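Local coordinates for lipopolysaccharide export system protein LptC (Vibrio cholerae, PDB 6MJP) that probably takes lipopolysaccharide from the inner-membrane transporter and passes it to the periplasmic protein LptA on its way to the outer membrane, at residues M41-N46 with S64-H69; A80-V85 with E93-A98. All coordinates share one frame; numbering follows the deposited sequence.

Interaction 1. Residues M41-N46 with S64-H69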
ATOM      1  N   MET C  41      -9.228 -33.308 -38.476  1.00163.41           N
ATOM      2  CA  MET C  41      -9.712 -32.506 -37.359  1.00160.91           C
ATOM      3  C   MET C  41     -10.102 -33.360 -36.157  1.00160.97           C
ATOM      4  O   MET C  41     -10.037 -32.886 -35.018  1.00162.16           O
ATOM      5  CB  MET C  41     -10.901 -31.658 -37.810  1.00160.29           C
ATOM      6  CG  MET C  41     -11.272 -30.547 -36.851  1.00159.46           C
ATOM      7  SD  MET C  41     -12.689 -29.582 -37.408  1.00156.84           S
ATOM      8  CE  MET C  41     -12.677 -28.260 -36.199  1.00159.40           C
ATOM      9  N   PHE C  42     -10.514 -34.604 -36.383  1.00154.31           N
ATOM     10  CA  PHE C  42     -10.861 -35.528 -35.315  1.00142.53           C
ATOM     11  C   PHE C  42     -10.164 -36.853 -35.570  1.00137.69           C
ATOM     12  O   PHE C  42     -10.058 -37.301 -36.716  1.00139.79           O
ATOM     13  CB  PHE C  42     -12.382 -35.747 -35.214  1.00139.61           C
ATOM     14  CG  PHE C  42     -13.143 -34.543 -34.731  1.00140.10           C
ATOM     15  CD1 PHE C  42     -13.496 -34.416 -33.397  1.00140.27           C
ATOM     16  CD2 PHE C  42     -13.506 -33.538 -35.611  1.00141.44           C
ATOM     17  CE1 PHE C  42     -14.199 -33.307 -32.952  1.00141.07           C
ATOM     18  CE2 PHE C  42     -14.205 -32.428 -35.174  1.00143.29           C
ATOM     19  CZ  PHE C  42     -14.554 -32.313 -33.844  1.00142.94           C
ATOM     20  N   SER C  43      -9.681 -37.470 -34.499  1.00135.24           N
ATOM     21  CA  SER C  43      -8.998 -38.749 -34.583  1.00134.61           C
ATOM     22  C   SER C  43      -9.397 -39.606 -33.392  1.00133.13           C
ATOM     23  O   SER C  43      -9.675 -39.090 -32.308  1.00130.24           O
ATOM     24  CB  SER C  43      -7.475 -38.577 -34.619  1.00139.67           C
ATOM     25  OG  SER C  43      -6.829 -39.836 -34.695  1.00148.00           O
ATOM     26  N   GLY C  44      -9.436 -40.916 -33.608  1.00137.75           N
ATOM     27  CA  GLY C  44      -9.740 -41.845 -32.536  1.00140.36           C
ATOM     28  C   GLY C  44      -9.291 -43.238 -32.908  1.00145.11           C
ATOM     29  O   GLY C  44      -9.091 -43.551 -34.086  1.00152.98           O
ATOM     30  N   GLU C  45      -9.132 -44.078 -31.886  1.00144.15           N
ATOM     31  CA  GLU C  45      -8.706 -45.457 -32.081  1.00152.80           C
ATOM     32  C   GLU C  45      -9.582 -46.398 -31.265  1.00152.79           C
ATOM     33  O   GLU C  45     -10.035 -46.053 -30.170  1.00152.80           O
ATOM     34  CB  GLU C  45      -7.233 -45.652 -31.706  1.00159.87           C
ATOM     35  CG  GLU C  45      -6.278 -44.906 -32.624  1.00165.18           C
ATOM     36  CD  GLU C  45      -4.825 -45.098 -32.247  1.00168.59           C
ATOM     37  OE1 GLU C  45      -4.559 -45.618 -31.144  1.00169.01           O
ATOM     38  OE2 GLU C  45      -3.946 -44.730 -33.056  1.00169.69           O
ATOM     39  N   ASN C  46      -9.802 -47.596 -31.817  1.00148.91           N
ATOM     40  CA  ASN C  46     -10.731 -48.584 -31.263  1.00144.86           C
ATOM     41  C   ASN C  46     -12.138 -47.990 -31.131  1.00145.38           C
ATOM     42  O   ASN C  46     -12.688 -47.847 -30.037  1.00144.22           O
ATOM     43  CB  ASN C  46     -10.226 -49.124 -29.921  1.00143.18           C
ATOM     44  CG  ASN C  46     -11.122 -50.203 -29.355  1.00143.10           C
ATOM     45  OD1 ASN C  46     -11.872 -50.844 -30.088  1.00146.35           O
ATOM     46  ND2 ASN C  46     -11.062 -50.400 -28.043  1.00141.94           N
ATOM     47  N   SER C  64     -14.055 -49.908 -36.109  1.00140.24           N
ATOM     48  CA  SER C  64     -12.732 -49.772 -36.701  1.00139.81           C
ATOM     49  C   SER C  64     -11.694 -49.602 -35.602  1.00141.43           C
ATOM     50  O   SER C  64     -12.019 -49.320 -34.445  1.00141.91           O
ATOM     51  CB  SER C  64     -12.674 -48.583 -37.670  1.00138.98           C
ATOM     52  OG  SER C  64     -12.942 -47.361 -37.002  1.00138.17           O
ATOM     53  N   ILE C  65     -10.423 -49.781 -35.980  1.00143.59           N
ATOM     54  CA  ILE C  65      -9.321 -49.556 -35.051  1.00148.72           C
ATOM     55  C   ILE C  65      -8.797 -48.132 -35.124  1.00158.38           C
ATOM     56  O   ILE C  65      -8.031 -47.712 -34.242  1.00160.58           O
ATOM     57  CB  ILE C  65      -8.155 -50.537 -35.300  1.00148.47           C
ATOM     58  CG1 ILE C  65      -7.419 -50.187 -36.594  1.00148.10           C
ATOM     59  CG2 ILE C  65      -8.663 -51.970 -35.354  1.00154.97           C
ATOM     60  CD1 ILE C  65      -6.138 -50.968 -36.792  1.00153.06           C
ATOM     61  N   HIS C  66      -9.191 -47.371 -36.141  1.00158.95           N
ATOM     62  CA  HIS C  66      -8.695 -46.017 -36.319  1.00154.71           C
ATOM     63  C   HIS C  66      -9.689 -45.248 -37.175  1.00152.88           C
ATOM     64  O   HIS C  66     -10.184 -45.767 -38.181  1.00154.88           O
ATOM     65  CB  HIS C  66      -7.310 -46.021 -36.966  1.00159.15           C
ATOM     66  CG  HIS C  66      -6.682 -44.670 -37.044  1.00169.25           C
ATOM     67  ND1 HIS C  66      -6.413 -43.913 -35.925  1.00173.19           N
ATOM     68  CD2 HIS C  66      -6.280 -43.932 -38.104  1.00173.42           C
ATOM     69  CE1 HIS C  66      -5.868 -42.767 -36.291  1.00173.98           C
ATOM     70  NE2 HIS C  66      -5.775 -42.754 -37.609  1.00174.46           N
ATOM     71  N   LEU C  67      -9.972 -44.012 -36.769  1.00149.11           N
ATOM     72  CA  LEU C  67     -10.982 -43.191 -37.423  1.00144.68           C
ATOM     73  C   LEU C  67     -10.533 -41.743 -37.451  1.00142.71           C
ATOM     74  O   LEU C  67     -10.087 -41.212 -36.432  1.00139.49           O
ATOM     75  CB  LEU C  67     -12.327 -43.299 -36.703  1.00144.46           C
ATOM     76  CG  LEU C  67     -13.454 -42.620 -37.470  1.00150.15           C
ATOM     77  CD1 LEU C  67     -13.378 -43.069 -38.915  1.00155.09           C
ATOM     78  CD2 LEU C  67     -14.805 -42.951 -36.858  1.00151.23           C
ATOM     79  N   ASP C  68     -10.669 -41.101 -38.609  1.00146.31           N
ATOM     80  CA  ASP C  68     -10.250 -39.715 -38.796  1.00147.06           C
ATOM     81  C   ASP C  68     -11.359 -38.965 -39.525  1.00147.39           C
ATOM     82  O   ASP C  68     -11.710 -39.318 -40.658  1.00151.16           O
ATOM     83  CB  ASP C  68      -8.938 -39.641 -39.580  1.00149.99           C
ATOM     84  CG  ASP C  68      -7.811 -40.431 -38.921  1.00149.22           C
ATOM     85  OD1 ASP C  68      -7.768 -40.499 -37.679  1.00147.79           O
ATOM     86  OD2 ASP C  68      -6.963 -40.984 -39.655  1.00148.98           O
ATOM     87  N   HIS C  69     -11.912 -37.940 -38.878  1.00144.99           N
ATOM     88  CA  HIS C  69     -12.978 -37.125 -39.451  1.00137.78           C
ATOM     89  C   HIS C  69     -12.401 -35.822 -39.959  1.00134.75           C
ATOM     90  O   HIS C  69     -11.668 -35.146 -39.236  1.00129.79           O
ATOM     91  CB  HIS C  69     -14.066 -36.836 -38.414  1.00132.29           C
ATOM     92  CG  HIS C  69     -15.415 -36.558 -39.002  1.00132.00           C
ATOM     93  ND1 HIS C  69     -16.573 -36.598 -38.253  1.00131.22           N
ATOM     94  CD2 HIS C  69     -15.797 -36.247 -40.264  1.00134.36           C
ATOM     95  CE1 HIS C  69     -17.603 -36.319 -39.026  1.00132.24           C
ATOM     96  NE2 HIS C  69     -17.162 -36.102 -40.251  1.00132.38           N
TER

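Interaction 2. Residues A80-V85 with E93-A98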
ATOM      1  N   ALA C  80      -9.078 -50.456 -41.068  1.00152.65           N
ATOM      2  CA  ALA C  80      -9.558 -51.796 -40.736  1.00147.95           C
ATOM      3  C   ALA C  80     -10.996 -51.740 -40.248  1.00142.78           C
ATOM      4  O   ALA C  80     -11.270 -52.113 -39.103  1.00138.13           O
ATOM      5  CB  ALA C  80      -8.651 -52.451 -39.690  1.00148.08           C
ATOM      6  N   PRO C  81     -11.931 -51.256 -41.057  1.00143.53           N
ATOM      7  CA  PRO C  81     -13.301 -51.109 -40.566  1.00142.35           C
ATOM      8  C   PRO C  81     -14.059 -52.433 -40.574  1.00145.95           C
ATOM      9  O   PRO C  81     -13.677 -53.412 -41.220  1.00149.08           O
ATOM     10  CB  PRO C  81     -13.908 -50.084 -41.533  1.00138.99           C
ATOM     11  CG  PRO C  81     -13.221 -50.363 -42.813  1.00139.27           C
ATOM     12  CD  PRO C  81     -11.810 -50.816 -42.459  1.00142.66           C
ATOM     13  N   ILE C  82     -15.153 -52.452 -39.815  1.00145.27           N
ATOM     14  CA  ILE C  82     -16.037 -53.610 -39.727  1.00142.19           C
ATOM     15  C   ILE C  82     -17.459 -53.080 -39.767  1.00140.10           C
ATOM     16  O   ILE C  82     -17.913 -52.459 -38.801  1.00143.70           O
ATOM     17  CB  ILE C  82     -15.812 -54.430 -38.451  1.00143.49           C
ATOM     18  CG1 ILE C  82     -14.398 -55.008 -38.416  1.00148.05           C
ATOM     19  CG2 ILE C  82     -16.887 -55.504 -38.308  1.00142.99           C
ATOM     20  CD1 ILE C  82     -14.032 -55.608 -37.085  1.00151.29           C
ATOM     21  N   LEU C  83     -18.166 -53.319 -40.864  1.00137.61           N
ATOM     22  CA  LEU C  83     -19.502 -52.763 -41.051  1.00134.30           C
ATOM     23  C   LEU C  83     -20.556 -53.842 -40.853  1.00135.56           C
ATOM     24  O   LEU C  83     -20.638 -54.786 -41.642  1.00139.12           O
ATOM     25  CB  LEU C  83     -19.657 -52.143 -42.436  1.00132.96           C
ATOM     26  CG  LEU C  83     -21.099 -51.706 -42.712  1.00131.79           C
ATOM     27  CD1 LEU C  83     -21.563 -50.636 -41.731  1.00132.82           C
ATOM     28  CD2 LEU C  83     -21.210 -51.206 -44.112  1.00131.65           C
ATOM     29  N   LYS C  84     -21.386 -53.680 -39.837  1.00133.28           N
ATOM     30  CA  LYS C  84     -22.504 -54.583 -39.614  1.00133.95           C
ATOM     31  C   LYS C  84     -23.782 -53.923 -40.120  1.00131.04           C
ATOM     32  O   LYS C  84     -24.183 -52.871 -39.615  1.00129.57           O
ATOM     33  CB  LYS C  84     -22.615 -54.941 -38.134  1.00140.26           C
ATOM     34  CG  LYS C  84     -21.272 -55.315 -37.517  1.00147.58           C
ATOM     35  CD  LYS C  84     -21.370 -55.523 -36.014  1.00151.05           C
ATOM     36  CE  LYS C  84     -20.049 -56.019 -35.434  1.00152.11           C
ATOM     37  NZ  LYS C  84     -19.628 -57.331 -36.011  1.00154.21           N
ATOM     38  N   VAL C  85     -24.410 -54.526 -41.125  1.00130.63           N
ATOM     39  CA  VAL C  85     -25.684 -54.030 -41.636  1.00123.68           C
ATOM     40  C   VAL C  85     -26.810 -54.714 -40.878  1.00123.61           C
ATOM     41  O   VAL C  85     -26.732 -55.905 -40.562  1.00126.13           O
ATOM     42  CB  VAL C  85     -25.807 -54.260 -43.154  1.00119.46           C
ATOM     43  CG1 VAL C  85     -27.073 -53.608 -43.684  1.00120.41           C
ATOM     44  CG2 VAL C  85     -24.599 -53.686 -43.863  1.00119.18           C
ATOM     45  N   GLU C  93     -27.888 -58.661 -40.587  1.00139.73           N
ATOM     46  CA  GLU C  93     -27.939 -59.427 -41.827  1.00138.61           C
ATOM     47  C   GLU C  93     -26.550 -59.600 -42.436  1.00137.41           C
ATOM     48  O   GLU C  93     -26.136 -60.725 -42.731  1.00133.67           O
ATOM     49  CB  GLU C  93     -28.890 -58.759 -42.824  1.00140.05           C
ATOM     50  CG  GLU C  93     -30.209 -59.502 -43.023  1.00147.54           C
ATOM     51  CD  GLU C  93     -31.106 -58.851 -44.058  1.00151.61           C
ATOM     52  OE1 GLU C  93     -32.014 -59.542 -44.574  1.00148.61           O
ATOM     53  OE2 GLU C  93     -30.894 -57.655 -44.355  1.00155.66           O
ATOM     54  N   TRP C  94     -25.811 -58.507 -42.632  1.00137.76           N
ATOM     55  CA  TRP C  94     -24.486 -58.587 -43.234  1.00138.42           C
ATOM     56  C   TRP C  94     -23.421 -58.025 -42.315  1.00140.72           C
ATOM     57  O   TRP C  94     -23.698 -57.248 -41.400  1.00143.92           O
ATOM     58  CB  TRP C  94     -24.394 -57.842 -44.562  1.00139.34           C
ATOM     59  CG  TRP C  94     -25.131 -58.513 -45.600  1.00145.82           C
ATOM     60  CD1 TRP C  94     -24.696 -59.513 -46.400  1.00149.46           C
ATOM     61  CD2 TRP C  94     -26.472 -58.246 -45.958  1.00143.93           C
ATOM     62  NE1 TRP C  94     -25.702 -59.898 -47.263  1.00149.72           N
ATOM     63  CE2 TRP C  94     -26.813 -59.129 -47.008  1.00150.89           C
ATOM     64  CE3 TRP C  94     -27.427 -57.344 -45.488  1.00140.37           C
ATOM     65  CZ2 TRP C  94     -28.093 -59.138 -47.590  1.00156.73           C
ATOM     66  CZ3 TRP C  94     -28.677 -57.339 -46.064  1.00142.59           C
ATOM     67  CH2 TRP C  94     -29.003 -58.225 -47.114  1.00154.50           C
ATOM     68  N   GLU C  95     -22.181 -58.413 -42.607  1.00142.79           N
ATOM     69  CA  GLU C  95     -21.011 -57.910 -41.895  1.00144.08           C
ATOM     70  C   GLU C  95     -19.875 -57.765 -42.898  1.00140.11           C
ATOM     71  O   GLU C  95     -19.345 -58.768 -43.385  1.00136.01           O
ATOM     72  CB  GLU C  95     -20.619 -58.836 -40.748  1.00149.07           C
ATOM     73  CG  GLU C  95     -19.346 -58.409 -40.045  1.00155.24           C
ATOM     74  CD  GLU C  95     -19.154 -59.106 -38.716  1.00159.38           C
ATOM     75  OE1 GLU C  95     -20.140 -59.220 -37.958  1.00159.57           O
ATOM     76  OE2 GLU C  95     -18.019 -59.541 -38.434  1.00161.28           O
ATOM     77  N   ILE C  96     -19.497 -56.527 -43.201  1.00140.69           N
ATOM     78  CA  ILE C  96     -18.548 -56.233 -44.268  1.00143.03           C
ATOM     79  C   ILE C  96     -17.321 -55.562 -43.667  1.00144.33           C
ATOM     80  O   ILE C  96     -17.436 -54.546 -42.970  1.00144.37           O
ATOM     81  CB  ILE C  96     -19.179 -55.346 -45.354  1.00142.30           C
ATOM     82  CG1 ILE C  96     -20.527 -55.926 -45.784  1.00141.05           C
ATOM     83  CG2 ILE C  96     -18.246 -55.234 -46.543  1.00144.34           C
ATOM     84  CD1 ILE C  96     -21.233 -55.102 -46.824  1.00142.75           C
ATOM     85  N   THR C  97     -16.150 -56.119 -43.954  1.00144.77           N
ATOM     86  CA  THR C  97     -14.904 -55.663 -43.366  1.00145.30           C
ATOM     87  C   THR C  97     -13.873 -55.411 -44.457  1.00144.44           C
ATOM     88  O   THR C  97     -14.015 -55.868 -45.591  1.00139.76           O
ATOM     89  CB  THR C  97     -14.356 -56.693 -42.378  1.00148.40           C
ATOM     90  OG1 THR C  97     -14.014 -57.885 -43.093  1.00144.58           O
ATOM     91  CG2 THR C  97     -15.407 -57.031 -41.322  1.00151.87           C
ATOM     92  N   ALA C  98     -12.824 -54.683 -44.090  1.00150.52           N
ATOM     93  CA  ALA C  98     -11.683 -54.437 -44.963  1.00156.58           C
ATOM     94  C   ALA C  98     -10.552 -53.881 -44.109  1.00159.67           C
ATOM     95  O   ALA C  98     -10.630 -53.874 -42.876  1.00159.94           O
ATOM     96  CB  ALA C  98     -12.048 -53.487 -46.106  1.00158.34           C
TER

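Interaction 1. Residues M41-N46 with S64-H69
Strands 42-44 and 66-69, neighbours at one edge of a sheet of the LptC beta-jellyroll, run antiparallel here, with Phe42 paired to His69, Ser43 to Asp68 and Gly44 to Leu67. Phe42 and His69 form a hydrogen-bonded pair: Phe42 N gives to His69 O at 3.1 Å, and His69 N returns to Phe42 O at 2.9 Å. Met41 N makes a weak second bond to His69 O, so Met41 and Phe42 both face His69 in a classic beta bulge. Gly44 and Leu67 repeat the pair of hydrogen bonds, Gly44 N to Leu67 O and Leu67 N to Gly44 O both 2.9 Å. On the face shared by Phe42 and His69, their CB atoms meet at 3.8 Å while the imidazole leads away from the partner strand. The other face is polar. Ser43 OG, anti to its own backbone nitrogen (chi1 180°), gives its hydrogen to Asp68 OD1 at 3.2 Å and meets that oxygen nearly along its C-O bond. Beside it, Glu45 CG lies at the edge of the His66 ring, 3.4 Å from His66 ND1, with carboxylate and imidazole planes 70° apart. At the corner of the chain Asn46 N reaches Ile65 O at 3.0 Å. A strand of the neighbouring permease chain pairs antiparallel with Phe42 to Glu45 and carries the sheet across the interface, where Arg212 of that chain makes a cation-pi contact with Phe42; strand 76-79 flanks 66-69 within LptC.

Interaction 2. Residues A80-V85 with E93-A98
With CG beside the backbone nitrogen (chi1 -46°) and the chain extended until it bends at its last torsion (chi4 -61°), Lys84 brings NZ across to Glu95, whose own CG is anti to the backbone nitrogen (chi1 176°). The two chains run side by side in the same direction and end in a salt bridge, Lys84 NZ to Glu95 OE1 at 2.8 Å, the ammonium approaching from above the carboxylate plane. On the same face Ile82 lies alongside Thr97: the methyl Thr97 CG2 sits 3.7 Å from both Ile82 CG1 and Ile82 CG2, and Ile82 CG2 also flanks the aliphatic stem of Glu95. Beneath these groups is the antiparallel hairpin of strands 82-87 and 91-97. Leu83 and Ile96 form a hydrogen-bonded pair, Leu83 N to Ile96 O and Ile96 N to Leu83 O, while Val85 N gives to Trp94 O at 2.8 Å. At the other end Ala98 N reaches Pro81 O over 3.3 Å. Glu93 and Trp94 both face Val85 in a classic beta bulge, their two nitrogens making weak bonds to Val85 O. The opposite face is apolar. Leu83 CB and Ile96 CB stand 4.4 Å apart, and Val85 crosses Trp94 at an angle, its CG1 being 4.2 Å from Trp94 CE3. Leu109 and Leu111 of strand 108-111 cover Leu83 and Ile96, and the Trp94 ring meets those of Phe167 and His170. The hairpin is thus two-sided: its buried apolar face turns into the jellyroll interior, while on the partly exposed face the opposite charges of Lys84 and Glu95 probably favour their pairing across the strands.

Overall arrangement
Interaction 1 comes before interaction 2 along the chain, and their centres lie about 16 Å apart. They belong to the two opposed antiparallel sheets of the jellyroll: strands 42-44 and 66-69 in one, strands 82-87 and 91-97 in the other. Strand 58-64, next to 82-87, ends at Ser64, where the chain turns a corner into 66-69. The contacts touch at that corner, with Ser64 CB 3.9 Å from Pro81 CA and Ile65 CG1 4.0 Å from Ala80 CB. Interaction 1 marks the edge joined to the permease; interaction 2, which no other chain of the assembly touches, lies in the middle of its own sheet, consistent with a continuous jellyroll route for lipopolysaccharide toward LptA.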